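Side-chain contacts in cellobiose 2-epimerase (PDB 5ZIG), which probably catalyses the reversible epimerization of cellobiose to 4-O-beta-D-glucosyl-D-mannose: residues 346-350 against 351-355; 1-4 against 5-9. One frame throughout, in Å; residues are numbered along the deposited sequence.

Contact 1: 346-350 against 351-355; sequences RFIMD and HLVDR
His351 turns an edge of its imidazole toward the face of the Phe347 ring, one helical turn back, in an edge-to-face pair. The centroids lie 5.0 Å apart and the planes meet at 66°; CD2 does the touching, 3.5 Å from CE1 of Phe347. Phe347 is brought there by a chi1 of -172°, which sets CG opposite the backbone N and beside the carbonyl carbon. A CH-pi contact also meets the imidazole: Asp350 CB sits almost on the ring normal, 3.6 Å from the His351 centroid. With an alanine here instead of the histidine, the Phe347 face would probably lose its aromatic edge and Asp350 CB the ring it packs on.

Apolar pairs follow the same helical spacing. Ile348 CG1 meets Leu352 CD1 at 4.1 Å, and Met349 SD approaches Val353 CG2 at 4.3 Å. Both pairs also meet other helices: Leu352 and Ile348 touch Gln318 of helix 315-332, while Met349 and Val353 reach Gln21 of helix 7-31.

The polar interactions record how helix 336-352 ends. His351 N still gives an ordinary bond to Phe347 O, but the bond from Leu352 N to Ile348 O is weak. That oxygen also accepts Val353 N at 3.1 Å, five residues on, in a wider pi-type turn. Beyond it the chain runs on as loop, and the Arg355 side chain reaches back, NH2 donating to Met349 O at 2.8 Å with an N-H...O angle of 140°. Bends at chi2 and chi3 fold this side chain toward the helix, and Val353 CG1 covers one face of the guanidinium.

The chemistry implies a helix end that widens into a pi-type turn, in which a positively charged side chain serves a last-turn carbonyl, a placement likely to be favoured by the helix dipole.

Contact 2: 1-4 against 5-9; sequences MPLP and TTLRP
Leu3 lays its CD1 methyl against CD1 of Leu7, four residues on, at 4.3 Å, the sole apolar side-chain pair between residues 1-4 and 5-9. A chi1 of 177° puts CG of Leu3 opposite its backbone N and carries the isobutyl group toward the start of helix 7-31. The other branch, CD2, approaches Arg8 NE at 4.5 Å, a loose and oblique approach to the guanidinium.

The backbone between these side chains is a type I beta turn from Pro4 to Leu7, with Thr5 and Thr6 at its corners. Its closing bond runs from Leu7 N to Pro4 O, 2.9 Å long and fairly straight, with an N-H...O angle of 159°. The donor nevertheless stands well above the carbonyl plane, 39° out of it. The same oxygen lies 3.4 Å from Leu7 CB, so the base of that side chain is packed against the carbonyl that its own N-H uses. Arg8 N then bonds to Thr5 O, and the turn leads on into helix 7-31. Near the corner, Pro4 CB comes within 4.0 Å of Thr6 OG1, a van der Waals approach.

The leucine pair faces helix 336-352: Leu3 and Leu7 both rest on Leu338, and Leu7 also touches Asp339 and Cys342. Arg8 turns its polar end to the C-terminal helix 384-402, where NH1 donates to Leu401 O. The start of helix 7-31 is thus tied to two helices from the far end of the chain, by apolar contact to 336-352 and by a hydrogen bond to 384-402.

In the fold
Contacts 1 and 2 lie at two levels of one helix pair, with centres 25 Å apart and nearest atoms about 11 Å apart, so they do not touch directly. Contact 2 opens helix 7-31 against the beginning of helix 336-352, at Leu338 and Cys342; contact 1 closes helix 336-352 against Glu17, Gln21 and His25 of helix 7-31. The matching order of these partners shows that the helices run in the same direction, as neighbours from opposite ends of the chain. This fits closure of the alpha/alpha barrel known for this epimerase family. Contact 1 lies 20 Å and contact 2 30 Å from the chain centre, both centre to centre.

Contact 1: 346-350 against 351-355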
loop_
_atom_site.group_PDB
_atom_site.type_symbol
_atom_site.label_atom_id
_atom_site.label_comp_id
_atom_site.label_asym_id
_atom_site.label_seq_id
_atom_site.Cartn_x
_atom_site.Cartn_y
_atom_site.Cartn_z
ATOM N N ARG A 346 -7.475 -17.277 6.533
ATOM C CA ARG A 346 -8.392 -17.789 7.543
ATOM C C ARG A 346 -8.405 -16.884 8.768
ATOM O O ARG A 346 -9.471 -16.584 9.320
ATOM C CB ARG A 346 -7.988 -19.227 7.913
ATOM C CG ARG A 346 -8.997 -19.986 8.757
ATOM C CD ARG A 346 -10.404 -19.846 8.203
ATOM N NE ARG A 346 -11.354 -20.687 8.925
ATOM C CZ ARG A 346 -12.674 -20.578 8.815
ATOM N NH1 ARG A 346 -13.191 -19.657 8.008
ATOM N NH2 ARG A 346 -13.471 -21.390 9.508
ATOM N N PHE A 347 -7.229 -16.417 9.194
ATOM C CA PHE A 347 -7.179 -15.503 10.326
ATOM C C PHE A 347 -7.989 -14.241 10.038
ATOM O O PHE A 347 -8.779 -13.790 10.880
ATOM C CB PHE A 347 -5.725 -15.155 10.663
ATOM C CG PHE A 347 -5.589 -14.369 11.929
ATOM C CD1 PHE A 347 -5.573 -15.017 13.162
ATOM C CD2 PHE A 347 -5.527 -12.969 11.890
ATOM C CE1 PHE A 347 -5.483 -14.304 14.331
ATOM C CE2 PHE A 347 -5.432 -12.246 13.048
ATOM C CZ PHE A 347 -5.407 -12.912 14.282
ATOM N N ILE A 348 -7.828 -13.688 8.833
ATOM C CA ILE A 348 -8.560 -12.490 8.434
ATOM C C ILE A 348 -10.057 -12.743 8.472
ATOM O O ILE A 348 -10.825 -11.950 9.032
ATOM C CB ILE A 348 -8.122 -12.034 7.031
ATOM C CG1 ILE A 348 -6.646 -11.651 7.003
ATOM C CG2 ILE A 348 -8.997 -10.880 6.551
ATOM C CD1 ILE A 348 -6.103 -11.506 5.573
ATOM N N MET A 349 -10.499 -13.819 7.817
ATOM C CA MET A 349 -11.925 -14.143 7.798
ATOM C C MET A 349 -12.471 -14.384 9.203
ATOM O O MET A 349 -13.599 -13.982 9.515
ATOM C CB MET A 349 -12.175 -15.379 6.924
ATOM C CG MET A 349 -11.990 -15.131 5.424
ATOM S SD MET A 349 -13.184 -13.971 4.738
ATOM C CE MET A 349 -14.602 -15.021 4.436
ATOM N N ASP A 350 -11.683 -15.030 10.066
ATOM C CA ASP A 350 -12.164 -15.398 11.394
ATOM C C ASP A 350 -12.271 -14.197 12.327
ATOM O O ASP A 350 -13.192 -14.126 13.148
ATOM C CB ASP A 350 -11.240 -16.441 12.012
ATOM C CG ASP A 350 -11.512 -17.824 11.495
ATOM O OD1 ASP A 350 -12.701 -18.164 11.346
ATOM O OD2 ASP A 350 -10.534 -18.559 11.250
ATOM N N HIS A 351 -11.336 -13.263 12.238
ATOM C CA HIS A 351 -11.244 -12.257 13.292
ATOM C C HIS A 351 -11.244 -10.813 12.797
ATOM O O HIS A 351 -11.842 -9.957 13.453
ATOM C CB HIS A 351 -9.984 -12.543 14.132
ATOM C CG HIS A 351 -9.872 -13.970 14.593
ATOM N ND1 HIS A 351 -10.842 -14.589 15.354
ATOM C CD2 HIS A 351 -8.904 -14.898 14.397
ATOM C CE1 HIS A 351 -10.478 -15.834 15.605
ATOM N NE2 HIS A 351 -9.304 -16.048 15.036
ATOM N N LEU A 352 -10.606 -10.519 11.655
ATOM C CA LEU A 352 -10.490 -9.130 11.208
ATOM C C LEU A 352 -11.728 -8.635 10.480
ATOM O O LEU A 352 -11.943 -7.423 10.400
ATOM C CB LEU A 352 -9.270 -8.950 10.300
ATOM C CG LEU A 352 -7.999 -8.822 11.131
ATOM C CD1 LEU A 352 -6.799 -9.219 10.290
ATOM C CD2 LEU A 352 -7.832 -7.391 11.715
ATOM N N VAL A 353 -12.521 -9.532 9.899
ATOM C CA VAL A 353 -13.780 -9.114 9.295
ATOM C C VAL A 353 -14.760 -8.750 10.406
ATOM O O VAL A 353 -14.952 -9.511 11.363
ATOM C CB VAL A 353 -14.324 -10.219 8.379
ATOM C CG1 VAL A 353 -15.692 -9.869 7.836
ATOM C CG2 VAL A 353 -13.375 -10.439 7.223
ATOM N N ASP A 354 -15.374 -7.595 10.291
ATOM C CA ASP A 354 -16.354 -7.162 11.221
ATOM C C ASP A 354 -17.668 -7.288 10.551
ATOM O O ASP A 354 -18.077 -6.414 9.873
ATOM C CB ASP A 354 -16.131 -5.720 11.646
ATOM C CG ASP A 354 -17.164 -5.221 12.651
ATOM O OD1 ASP A 354 -17.112 -4.065 12.992
ATOM O OD2 ASP A 354 -18.018 -5.955 13.094
ATOM N N ARG A 355 -18.329 -8.414 10.776
ATOM C CA ARG A 355 -19.637 -8.634 10.212
ATOM C C ARG A 355 -20.753 -7.821 10.912
ATOM O O ARG A 355 -21.785 -7.576 10.351
ATOM C CB ARG A 355 -19.953 -10.110 10.153
ATOM C CG ARG A 355 -19.129 -10.878 9.153
ATOM C CD ARG A 355 -18.896 -12.228 9.710
ATOM N NE ARG A 355 -17.620 -12.814 9.415
ATOM C CZ ARG A 355 -17.184 -13.131 8.214
ATOM N NH1 ARG A 355 -17.886 -12.843 7.141
ATOM N NH2 ARG A 355 -16.019 -13.703 8.103
#

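Contact 2: 1-4 against 5-9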
loop_
_atom_site.group_PDB
_atom_site.type_symbol
_atom_site.label_atom_id
_atom_site.label_comp_id
_atom_site.label_asym_id
_atom_site.label_seq_id
_atom_site.Cartn_x
_atom_site.Cartn_y
_atom_site.Cartn_z
ATOM N N MET A 1 7.990 -29.834 -9.337
ATOM C CA MET A 1 7.010 -30.828 -8.909
ATOM C C MET A 1 5.598 -30.272 -8.990
ATOM O O MET A 1 5.385 -29.082 -8.794
ATOM C CB MET A 1 7.305 -31.305 -7.487
ATOM C CG MET A 1 8.363 -32.396 -7.419
ATOM S SD MET A 1 8.014 -33.786 -8.515
ATOM C CE MET A 1 6.846 -34.743 -7.539
ATOM N N PRO A 2 4.629 -31.131 -9.285
ATOM C CA PRO A 2 3.256 -30.649 -9.468
ATOM C C PRO A 2 2.650 -30.179 -8.151
ATOM O O PRO A 2 3.079 -30.557 -7.058
ATOM C CB PRO A 2 2.513 -31.872 -10.021
ATOM C CG PRO A 2 3.588 -32.880 -10.378
ATOM C CD PRO A 2 4.730 -32.590 -9.469
ATOM N N LEU A 3 1.636 -29.333 -8.279
ATOM C CA LEU A 3 0.988 -28.740 -7.110
ATOM C C LEU A 3 0.224 -29.799 -6.321
ATOM O O LEU A 3 -0.508 -30.601 -6.918
ATOM C CB LEU A 3 0.041 -27.633 -7.557
ATOM C CG LEU A 3 -0.793 -26.909 -6.514
ATOM C CD1 LEU A 3 0.100 -26.076 -5.623
ATOM C CD2 LEU A 3 -1.848 -26.044 -7.187
ATOM N N PRO A 4 0.366 -29.842 -4.994
ATOM C CA PRO A 4 -0.416 -30.799 -4.190
ATOM C C PRO A 4 -1.909 -30.585 -4.386
ATOM O O PRO A 4 -2.450 -29.523 -4.059
ATOM C CB PRO A 4 0.022 -30.492 -2.753
ATOM C CG PRO A 4 1.371 -29.914 -2.888
ATOM C CD PRO A 4 1.369 -29.133 -4.179
ATOM N N THR A 5 -2.574 -31.609 -4.934
ATOM C CA THR A 5 -3.972 -31.471 -5.335
ATOM C C THR A 5 -4.878 -31.099 -4.167
ATOM O O THR A 5 -5.949 -30.522 -4.392
ATOM C CB THR A 5 -4.466 -32.775 -5.988
ATOM O OG1 THR A 5 -3.505 -33.220 -6.949
ATOM C CG2 THR A 5 -5.809 -32.579 -6.693
ATOM N N THR A 6 -4.473 -31.416 -2.932
ATOM C CA THR A 6 -5.262 -31.072 -1.758
ATOM C C THR A 6 -5.386 -29.557 -1.576
ATOM O O THR A 6 -6.297 -29.088 -0.883
ATOM C CB THR A 6 -4.624 -31.687 -0.508
ATOM O OG1 THR A 6 -3.199 -31.558 -0.587
ATOM C CG2 THR A 6 -4.967 -33.140 -0.411
ATOM N N LEU A 7 -4.484 -28.784 -2.169
ATOM C CA LEU A 7 -4.607 -27.338 -2.106
ATOM C C LEU A 7 -5.678 -26.808 -3.049
ATOM O O LEU A 7 -6.133 -25.666 -2.871
ATOM C CB LEU A 7 -3.254 -26.686 -2.411
ATOM C CG LEU A 7 -2.429 -26.413 -1.148
ATOM C CD1 LEU A 7 -0.981 -26.024 -1.486
ATOM C CD2 LEU A 7 -3.110 -25.328 -0.299
ATOM N N ARG A 8 -6.118 -27.621 -4.020
ATOM C CA ARG A 8 -6.982 -27.079 -5.067
ATOM C C ARG A 8 -8.363 -26.698 -4.545
ATOM O O ARG A 8 -8.803 -25.563 -4.800
ATOM C CB ARG A 8 -7.047 -28.045 -6.255
ATOM C CG ARG A 8 -6.050 -27.666 -7.325
ATOM C CD ARG A 8 -6.150 -28.484 -8.589
ATOM N NE ARG A 8 -5.149 -28.009 -9.528
ATOM C CZ ARG A 8 -5.385 -27.121 -10.489
ATOM N NH1 ARG A 8 -6.603 -26.610 -10.645
ATOM N NH2 ARG A 8 -4.403 -26.752 -11.300
ATOM N N PRO A 9 -9.087 -27.547 -3.806
ATOM C CA PRO A 9 -10.368 -27.069 -3.256
ATOM C C PRO A 9 -10.209 -25.922 -2.255
ATOM O O PRO A 9 -11.082 -25.049 -2.197
ATOM C CB PRO A 9 -10.984 -28.332 -2.621
ATOM C CG PRO A 9 -9.877 -29.321 -2.521
ATOM C CD PRO A 9 -8.875 -28.986 -3.561
#